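Local coordinates for protein transcriptional regulator, SorC family (Enterococcus faecalis, PDB 2O0M) that probably regulates transcription by binding DNA, with a putative sugar-binding domain likely to sense a sugar or sugar-phosphate effector, at residues A[148-154]-A[186-192]; A[176-180]-A[287-292]. All blocks are in the same frame, centred on the assembly; numbering follows the deposited sequence.

Contact 1: residues A[148-154]-A[186-192]; sequences VMGGTTM and VQANSIS. With PO4 (phosphate ion), chain B.
I191 reaches from helix 188-199 into the turn that joins strand 142-148 to helix 152-159, the glycine-containing corner of a Rossmann-like beta-alpha-beta unit, where its atoms meet the strand end, the turn and the helix. CB looks onto the carbonyl oxygen of M149, a buried polar atom for which the model offers no partner. CG2, anti to the backbone N of I191, packs 3.8 Å from V148 CG2. CG1 lies against the start of helix 152-159, 3.7 Å from M154 C; the I191 and M154 side chains cross at about a right angle. A bend at chi2 (64°) brings the tip, CD1, to 3.9 Å from G150 CA. The G150 methylene also lies close to V186 O (CA to O, 3.2 Å), an approach that the lack of a side chain at G150 allows. The same oxygen accepts G151 N at 2.8 Å, in the carbonyl plane and nearly straight (168°). G151 is the N-cap residue of helix 152-159, whose amino end holds a phosphate ion, probably from the crystallisation liquor, that K312 and R252 also bind. There T153 grips one phosphate oxygen twice: its backbone N and its OG1 are each 2.8 Å from PO4 O2.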
loop_
_atom_site.group_PDB
_atom_site.type_symbol
_atom_site.label_atom_id
_atom_site.label_comp_id
_atom_site.label_asym_id
_atom_site.label_seq_id
_atom_site.Cartn_x
_atom_site.Cartn_y
_atom_site.Cartn_z
ATOM N N VAL A 148 -6.733 0.536 -0.169
ATOM C CA VAL A 148 -5.481 1.182 0.185
ATOM C C VAL A 148 -4.908 0.675 1.504
ATOM O O VAL A 148 -5.641 0.283 2.414
ATOM C CB VAL A 148 -5.631 2.704 0.263
ATOM C CG1 VAL A 148 -6.095 3.273 -1.077
ATOM C CG2 VAL A 148 -6.590 3.102 1.359
HETATM N N MSE A 149 -3.580 0.660 1.575
HETATM C CA MSE A 149 -2.877 0.507 2.828
HETATM C C MSE A 149 -2.511 1.857 3.435
HETATM O O MSE A 149 -2.558 2.891 2.772
HETATM C CB MSE A 149 -1.633 -0.368 2.659
HETATM C CG MSE A 149 -1.953 -1.801 2.322
HETATM SE SE MSE A 149 -2.887 -2.805 3.721
HETATM C CE MSE A 149 -1.532 -2.808 5.020
ATOM N N GLY A 150 -2.145 1.827 4.709
ATOM C CA GLY A 150 -1.761 3.030 5.439
ATOM C C GLY A 150 -0.257 3.198 5.521
ATOM O O GLY A 150 0.478 2.762 4.633
ATOM N N GLY A 151 0.192 3.830 6.594
ATOM C CA GLY A 151 1.592 4.110 6.821
ATOM C C GLY A 151 1.940 5.552 6.525
ATOM O O GLY A 151 1.126 6.313 6.004
ATOM N N THR A 152 3.165 5.936 6.865
ATOM C CA THR A 152 3.580 7.326 6.753
ATOM C C THR A 152 3.579 7.829 5.309
ATOM O O THR A 152 3.070 8.902 5.020
ATOM C CB THR A 152 4.960 7.536 7.389
ATOM O OG1 THR A 152 4.913 7.137 8.760
ATOM C CG2 THR A 152 5.384 8.983 7.298
ATOM N N THR A 153 4.130 7.035 4.395
ATOM C CA THR A 153 4.142 7.402 2.981
ATOM C C THR A 153 2.740 7.623 2.460
ATOM O O THR A 153 2.447 8.641 1.844
ATOM C CB THR A 153 4.822 6.316 2.146
ATOM O OG1 THR A 153 6.179 6.198 2.578
ATOM C CG2 THR A 153 4.785 6.649 0.674
HETATM N N MSE A 154 1.868 6.656 2.709
HETATM C CA MSE A 154 0.514 6.739 2.197
HETATM C C MSE A 154 -0.285 7.906 2.807
HETATM O O MSE A 154 -1.111 8.521 2.124
HETATM C CB MSE A 154 -0.212 5.420 2.427
HETATM C CG MSE A 154 0.335 4.274 1.584
HETATM SE SE MSE A 154 0.007 4.514 -0.323
HETATM C CE MSE A 154 -1.925 4.472 -0.240
ATOM N N VAL A 186 -2.063 7.144 10.723
ATOM C CA VAL A 186 -1.572 6.457 9.525
ATOM C C VAL A 186 -2.294 5.135 9.242
ATOM O O VAL A 186 -1.849 4.354 8.395
ATOM C CB VAL A 186 -0.028 6.251 9.557
ATOM C CG1 VAL A 186 0.704 7.600 9.669
ATOM C CG2 VAL A 186 0.388 5.285 10.667
ATOM N N GLN A 187 -3.408 4.871 9.916
ATOM C CA GLN A 187 -4.142 3.638 9.609
ATOM C C GLN A 187 -4.865 3.749 8.252
ATOM O O GLN A 187 -5.197 4.845 7.785
ATOM C CB GLN A 187 -5.074 3.228 10.756
ATOM C CG GLN A 187 -6.428 3.821 10.750
ATOM C CD GLN A 187 -7.284 3.246 11.873
ATOM O OE1 GLN A 187 -7.224 3.728 12.993
ATOM N NE2 GLN A 187 -8.094 2.223 11.568
ATOM N N ALA A 188 -5.085 2.598 7.616
ATOM C CA ALA A 188 -5.658 2.544 6.279
ATOM C C ALA A 188 -7.034 3.254 6.189
ATOM O O ALA A 188 -7.323 3.945 5.198
ATOM C CB ALA A 188 -5.767 1.079 5.830
ATOM N N ASN A 189 -7.865 3.113 7.224
ATOM C CA ASN A 189 -9.157 3.828 7.274
ATOM C C ASN A 189 -8.945 5.327 7.092
ATOM O O ASN A 189 -9.685 5.995 6.358
ATOM C CB ASN A 189 -9.887 3.635 8.618
ATOM C CG ASN A 189 -10.719 2.363 8.699
ATOM O OD1 ASN A 189 -11.070 1.896 9.816
ATOM N ND2 ASN A 189 -11.040 1.791 7.557
ATOM N N SER A 190 -7.954 5.853 7.800
ATOM C CA SER A 190 -7.665 7.282 7.763
ATOM C C SER A 190 -7.200 7.712 6.381
ATOM O O SER A 190 -7.659 8.740 5.854
ATOM C CB SER A 190 -6.643 7.645 8.833
ATOM O OG SER A 190 -7.160 7.331 10.113
ATOM N N ILE A 191 -6.315 6.921 5.774
ATOM C CA ILE A 191 -5.832 7.216 4.421
ATOM C C ILE A 191 -7.039 7.203 3.455
ATOM O O ILE A 191 -7.170 8.069 2.605
ATOM C CB ILE A 191 -4.711 6.214 3.956
ATOM C CG1 ILE A 191 -3.317 6.656 4.435
ATOM C CG2 ILE A 191 -4.647 6.122 2.455
ATOM C CD1 ILE A 191 -3.119 6.671 5.911
ATOM N N SER A 192 -7.943 6.235 3.611
ATOM C CA SER A 192 -9.120 6.136 2.722
ATOM C C SER A 192 -9.970 7.402 2.781
ATOM O O SER A 192 -10.425 7.929 1.743
ATOM C CB SER A 192 -9.992 4.936 3.115
ATOM O OG SER A 192 -9.259 3.725 3.012
HETATM P P PO4 B . 5.916 3.674 5.802
HETATM O O1 PO4 B . 7.181 2.957 5.501
HETATM O O2 PO4 B . 5.467 4.538 4.684
HETATM O O3 PO4 B . 4.875 2.690 6.238
HETATM O O4 PO4 B . 6.131 4.529 7.013
#

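Contact 2: residues A[176-180]-A[287-292]; sequences ARGGI and IPRIGL
R177 presents its guanidinium group with one face against R289, whose CG sits 3.5 Å above the plane and offset toward the rim, while the edge is taken up by L292 O and a water. The second guanidinium does not stack on the first: the planes of R177 and R289 are turned 67° apart. R289 instead uses its own edge within its segment, NH1 donating in plane to G291 O at 2.9 Å. R177 grips the L292 carbonyl side-on, with NE 2.8 Å from L292 O. NH2 of R177 reaches that same L292 O at 3.1 Å, so two N-H groups converge on one oxygen and fix the rotation of the guanidinium. The bend at chi2 (-66°) turns the R177 chain toward 287-292, CD passing close to I290 O. The backbones themselves form a short antiparallel bridge in which R177 and G291 are a non-hydrogen-bonded pair. It is flanked by L292 N to A176 O (2.9 Å) and by G178 N to I290 O (2.8 Å). Water then ties R177 NH1 to G178 O, P288 O and I290 N. At the far end I180 CD1 meets I287 CD1 at 3.7 Å, and E210 accepts the backbone N of I180. The contact thus joins the loop after strand 169-175 to the loop after strand 283-286. With R177 NH2 and R289 NE 5.2 Å apart, the backbone carbonyls and waters around them probably soften the repulsion between the two like charges.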
loop_
_atom_site.group_PDB
_atom_site.type_symbol
_atom_site.label_atom_id
_atom_site.label_comp_id
_atom_site.label_asym_id
_atom_site.label_seq_id
_atom_site.Cartn_x
_atom_site.Cartn_y
_atom_site.Cartn_z
ATOM N N ALA A 176 -7.433 -1.840 2.515
ATOM C CA ALA A 176 -7.175 -3.165 1.937
ATOM C C ALA A 176 -7.166 -4.245 3.015
ATOM O O ALA A 176 -7.430 -5.432 2.742
ATOM C CB ALA A 176 -5.857 -3.183 1.208
ATOM N N ARG A 177 -6.819 -3.822 4.227
ATOM C CA ARG A 177 -6.734 -4.715 5.375
ATOM C C ARG A 177 -7.218 -4.064 6.656
ATOM O O ARG A 177 -7.008 -2.885 6.872
ATOM C CB ARG A 177 -5.277 -5.147 5.618
ATOM C CG ARG A 177 -4.752 -6.172 4.665
ATOM C CD ARG A 177 -5.493 -7.490 4.846
ATOM N NE ARG A 177 -4.800 -8.618 4.230
ATOM C CZ ARG A 177 -3.910 -9.408 4.822
ATOM N NH1 ARG A 177 -3.542 -9.231 6.089
ATOM N NH2 ARG A 177 -3.377 -10.392 4.123
ATOM N N GLY A 178 -7.793 -4.884 7.533
ATOM C CA GLY A 178 -8.042 -4.490 8.914
ATOM C C GLY A 178 -7.072 -5.188 9.851
ATOM O O GLY A 178 -6.375 -6.116 9.458
ATOM N N GLY A 179 -7.010 -4.732 11.097
ATOM C CA GLY A 179 -6.213 -5.423 12.118
ATOM C C GLY A 179 -4.723 -5.343 11.889
ATOM O O GLY A 179 -3.980 -6.281 12.162
ATOM N N ILE A 180 -4.278 -4.201 11.380
ATOM C CA ILE A 180 -2.873 -4.038 11.020
ATOM C C ILE A 180 -2.008 -3.522 12.172
ATOM O O ILE A 180 -0.803 -3.770 12.195
ATOM C CB ILE A 180 -2.739 -3.124 9.781
ATOM C CG1 ILE A 180 -3.371 -3.799 8.554
ATOM C CG2 ILE A 180 -1.278 -2.749 9.510
ATOM C CD1 ILE A 180 -2.618 -4.994 8.030
ATOM N N ILE A 287 0.423 -11.946 9.140
ATOM C CA ILE A 287 -0.493 -11.725 10.260
ATOM C C ILE A 287 -1.872 -12.265 9.881
ATOM O O ILE A 287 -2.139 -12.505 8.696
ATOM C CB ILE A 287 -0.577 -10.232 10.666
ATOM C CG1 ILE A 287 -1.138 -9.373 9.518
ATOM C CG2 ILE A 287 0.805 -9.726 11.109
ATOM C CD1 ILE A 287 -1.443 -7.965 9.915
ATOM N N PRO A 288 -2.752 -12.482 10.877
ATOM C CA PRO A 288 -4.093 -12.949 10.516
ATOM C C PRO A 288 -4.799 -11.997 9.544
ATOM O O PRO A 288 -4.744 -10.780 9.708
ATOM C CB PRO A 288 -4.807 -13.035 11.870
ATOM C CG PRO A 288 -3.699 -13.260 12.849
ATOM C CD PRO A 288 -2.599 -12.364 12.339
ATOM N N ARG A 289 -5.430 -12.564 8.520
ATOM C CA ARG A 289 -5.932 -11.773 7.399
ATOM C C ARG A 289 -7.344 -11.280 7.650
ATOM O O ARG A 289 -8.237 -12.060 7.999
ATOM C CB ARG A 289 -5.922 -12.578 6.101
ATOM C CG ARG A 289 -6.593 -11.860 4.940
ATOM C CD ARG A 289 -6.423 -12.624 3.644
ATOM N NE ARG A 289 -7.170 -13.891 3.655
ATOM C CZ ARG A 289 -8.440 -14.027 3.274
ATOM N NH1 ARG A 289 -9.143 -12.985 2.844
ATOM N NH2 ARG A 289 -9.018 -15.226 3.312
ATOM N N ILE A 290 -7.533 -9.979 7.462
ATOM C CA ILE A 290 -8.848 -9.372 7.425
ATOM C C ILE A 290 -8.852 -8.477 6.199
ATOM O O ILE A 290 -8.368 -7.360 6.264
ATOM C CB ILE A 290 -9.142 -8.532 8.671
ATOM C CG1 ILE A 290 -8.845 -9.333 9.943
ATOM C CG2 ILE A 290 -10.592 -8.036 8.631
ATOM C CD1 ILE A 290 -8.937 -8.533 11.219
ATOM N N GLY A 291 -9.357 -8.988 5.082
ATOM C CA GLY A 291 -9.353 -8.237 3.820
ATOM C C GLY A 291 -8.545 -8.933 2.727
ATOM O O GLY A 291 -8.562 -10.153 2.602
ATOM N N LEU A 292 -7.811 -8.150 1.950
ATOM C CA LEU A 292 -7.192 -8.633 0.717
ATOM C C LEU A 292 -6.241 -9.807 0.899
ATOM O O LEU A 292 -5.409 -9.801 1.797
ATOM C CB LEU A 292 -6.413 -7.484 0.059
ATOM C CG LEU A 292 -5.550 -7.898 -1.133
ATOM C CD1 LEU A 292 -6.357 -7.847 -2.429
ATOM C CD2 LEU A 292 -4.301 -7.046 -1.235
HETATM O O HOH W 1 -5.131 -8.330 8.266
HETATM O O HOH W 2 -1.460 -11.212 6.413
HETATM O O HOH W 3 -2.498 -13.337 5.722
HETATM O O HOH W 4 -4.519 -9.209 12.105
#

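How the contacts relate
Contacts 1 and 2 meet where strands 142-148 and 169-175 end side by side. Their centres are about 13 Å apart, and their segments alternate along the chain. The joint runs through those two strand ends, where A176 N probably donates a hydrogen bond to V148 O (2.8 Å). Beside it the selenomethionine M149 turns from contact 1 toward contact 2, its SE lying 3.8 Å from R177 CB and its CE 3.9 Å from I180 CD1. Only contact 1 binds the phosphate; I180 CG2 of contact 2 is 8.8 Å from PO4 O3. The phosphate's place at the amino end of helix 152-159 would be consistent with a sugar-phosphate site in the putative sugar-binding domain.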